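Local coordinates for putative alpha-galactosidase (Bacteroides fragilis, PDB 4NZJ), which probably hydrolyses terminal, non-reducing alpha-D-galactose residues from alpha-galactosides, as a member of glycoside hydrolase family 27, at residues A[182-187]-A[218-223]. Numbering follows the deposited sequence. Where two conformers were deposited one is given.
Sequences GIYSDA and KYDYCN
Tyr184 and Asp220, on neighbouring parallel strands of a TIM barrel, meet through a phenol-to-carboxylate hydrogen bond: Tyr184 OH donates to Asp220 OD2 over 2.7 Å, on the anti side of that oxygen and 22° out of the carboxylate plane. With chi1 at 170°, Tyr184 carries its ring along the sheet towards Asp220, and the extended Lys218 chain passes its edge, CD 3.9 Å from Tyr184 CD2. Asp220 OD1 takes the N-H of Tyr221, so each oxygen has a donor, which should limit the group's rotation. Beside it, Asp186 OD2 lies 3.3 Å from Asp220 CB and accepts a weak hydrogen bond from the N of Cys222, itself disulfide-linked to Cys192. At the C-terminal end of the strands, where TIM-barrel glycosidases have their active site, a glycerol, probably from crystallisation, bonds Asp220 OD2 and Lys218 NZ; Asp142 forms a salt bridge with the same lysine. On the reverse face Tyr219 leans over the 182-187 backbone, its CE2 3.6 Å from Ala187 CB. Between the strands, backbone hydrogen bonds such as Lys218 N to Ile183 O (2.9 Å) set the parallel register. Helix 202-212 completes the beta-alpha-beta crossover, strands 138-140 and 250-254 flank the pair, and helix 228-243 packs against Tyr219 and Tyr221.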
loop_
_atom_site.group_PDB
_atom_site.type_symbol
_atom_site.label_atom_id
_atom_site.label_comp_id
_atom_site.label_asym_id
_atom_site.label_seq_id
_atom_site.Cartn_x
_atom_site.Cartn_y
_atom_site.Cartn_z
ATOM N N GLY A 182 -2.201 4.315 -11.479
ATOM C CA GLY A 182 -0.764 4.169 -11.630
ATOM C C GLY A 182 -0.376 3.743 -13.034
ATOM O O GLY A 182 -1.148 3.077 -13.735
ATOM N N ILE A 183 0.826 4.144 -13.444
ATOM C CA ILE A 183 1.356 3.779 -14.742
ATOM C C ILE A 183 2.812 3.381 -14.546
ATOM O O ILE A 183 3.357 3.524 -13.454
ATOM C CB ILE A 183 1.179 4.923 -15.773
ATOM C CG1 ILE A 183 1.127 4.376 -17.208
ATOM C CG2 ILE A 183 2.254 5.993 -15.619
ATOM C CD1 ILE A 183 0.367 5.275 -18.153
ATOM N N TYR A 184 3.413 2.858 -15.604
ATOM C CA TYR A 184 4.717 2.234 -15.525
ATOM C C TYR A 184 5.630 2.762 -16.616
ATOM O O TYR A 184 5.227 2.888 -17.773
ATOM C CB TYR A 184 4.548 0.719 -15.683
ATOM C CG TYR A 184 5.834 -0.054 -15.861
ATOM C CD1 TYR A 184 6.426 -0.168 -17.106
ATOM C CD2 TYR A 184 6.461 -0.668 -14.778
ATOM C CE1 TYR A 184 7.607 -0.868 -17.277
ATOM C CE2 TYR A 184 7.647 -1.370 -14.938
ATOM C CZ TYR A 184 8.214 -1.469 -16.194
ATOM O OH TYR A 184 9.391 -2.161 -16.383
ATOM N N SER A 185 6.875 3.049 -16.258
ATOM C CA SER A 185 7.913 3.241 -17.257
ATOM C C SER A 185 9.246 2.766 -16.688
ATOM O O SER A 185 9.285 2.088 -15.654
ATOM C CB SER A 185 7.987 4.690 -17.719
ATOM O OG SER A 185 8.844 4.804 -18.849
ATOM N N ASP A 186 10.329 3.091 -17.381
ATOM C CA ASP A 186 11.644 2.553 -17.058
ATOM C C ASP A 186 12.683 3.619 -17.380
ATOM O O ASP A 186 12.542 4.352 -18.373
ATOM C CB ASP A 186 11.870 1.297 -17.905
ATOM C CG ASP A 186 13.088 0.506 -17.496
ATOM O OD1 ASP A 186 14.215 0.963 -17.775
ATOM O OD2 ASP A 186 12.910 -0.598 -16.932
ATOM N N ALA A 187 13.732 3.678 -16.560
ATOM C CA ALA A 187 14.815 4.657 -16.711
ATOM C C ALA A 187 15.848 4.229 -17.751
ATOM O O ALA A 187 17.061 4.246 -17.501
ATOM C CB ALA A 187 15.485 4.899 -15.370
ATOM N N LYS A 218 5.368 4.026 -11.409
ATOM C CA LYS A 218 6.355 3.014 -11.070
ATOM C C LYS A 218 7.470 3.115 -12.104
ATOM O O LYS A 218 7.219 2.996 -13.305
ATOM C CB LYS A 218 5.728 1.617 -11.086
ATOM C CG LYS A 218 6.735 0.495 -10.876
ATOM C CD LYS A 218 6.078 -0.873 -10.925
ATOM C CE LYS A 218 7.113 -1.976 -11.118
ATOM N NZ LYS A 218 6.460 -3.262 -11.491
ATOM N N TYR A 219 8.696 3.324 -11.638
ATOM C CA TYR A 219 9.814 3.615 -12.526
ATOM C C TYR A 219 10.902 2.562 -12.345
ATOM O O TYR A 219 11.637 2.557 -11.358
ATOM C CB TYR A 219 10.328 5.028 -12.259
ATOM C CG TYR A 219 11.049 5.699 -13.415
ATOM C CD1 TYR A 219 10.539 5.647 -14.714
ATOM C CD2 TYR A 219 12.220 6.431 -13.202
ATOM C CE1 TYR A 219 11.185 6.278 -15.762
ATOM C CE2 TYR A 219 12.869 7.072 -14.249
ATOM C CZ TYR A 219 12.346 6.993 -15.529
ATOM O OH TYR A 219 12.981 7.632 -16.575
ATOM N N ASP A 220 10.969 1.663 -13.318
ATOM C CA ASP A 220 11.808 0.473 -13.277
ATOM C C ASP A 220 13.211 0.793 -13.788
ATOM O O ASP A 220 13.429 1.830 -14.419
ATOM C CB ASP A 220 11.154 -0.592 -14.167
ATOM C CG ASP A 220 11.400 -2.005 -13.699
ATOM O OD1 ASP A 220 12.363 -2.258 -12.944
ATOM O OD2 ASP A 220 10.597 -2.876 -14.108
ATOM N N TYR A 221 14.155 -0.106 -13.523
ATOM C CA TYR A 221 15.558 0.153 -13.825
ATOM C C TYR A 221 16.177 -0.859 -14.789
ATOM O O TYR A 221 17.402 -0.959 -14.879
ATOM C CB TYR A 221 16.385 0.256 -12.526
ATOM C CG TYR A 221 17.642 1.062 -12.728
ATOM C CD1 TYR A 221 17.570 2.408 -13.070
ATOM C CD2 TYR A 221 18.902 0.477 -12.620
ATOM C CE1 TYR A 221 18.711 3.153 -13.289
ATOM C CE2 TYR A 221 20.045 1.216 -12.840
ATOM C CZ TYR A 221 19.946 2.552 -13.176
ATOM O OH TYR A 221 21.074 3.289 -13.417
ATOM N N CYS A 222 15.355 -1.595 -15.539
ATOM C CA CYS A 222 15.893 -2.509 -16.551
ATOM C C CYS A 222 16.659 -1.762 -17.635
ATOM O O CYS A 222 16.300 -0.640 -18.007
ATOM C CB CYS A 222 14.789 -3.345 -17.200
ATOM S SG CYS A 222 14.189 -4.677 -16.144
ATOM N N ASN A 223 17.720 -2.391 -18.131
ATOM C CA ASN A 223 18.508 -1.866 -19.249
ATOM C C ASN A 223 19.263 -0.576 -18.963
ATOM O O ASN A 223 19.741 0.078 -19.891
ATOM C CB ASN A 223 17.620 -1.691 -20.488
ATOM C CG ASN A 223 16.944 -2.981 -20.894
ATOM O OD1 ASN A 223 17.607 -4.002 -21.059
ATOM N ND2 ASN A 223 15.624 -2.950 -21.042
#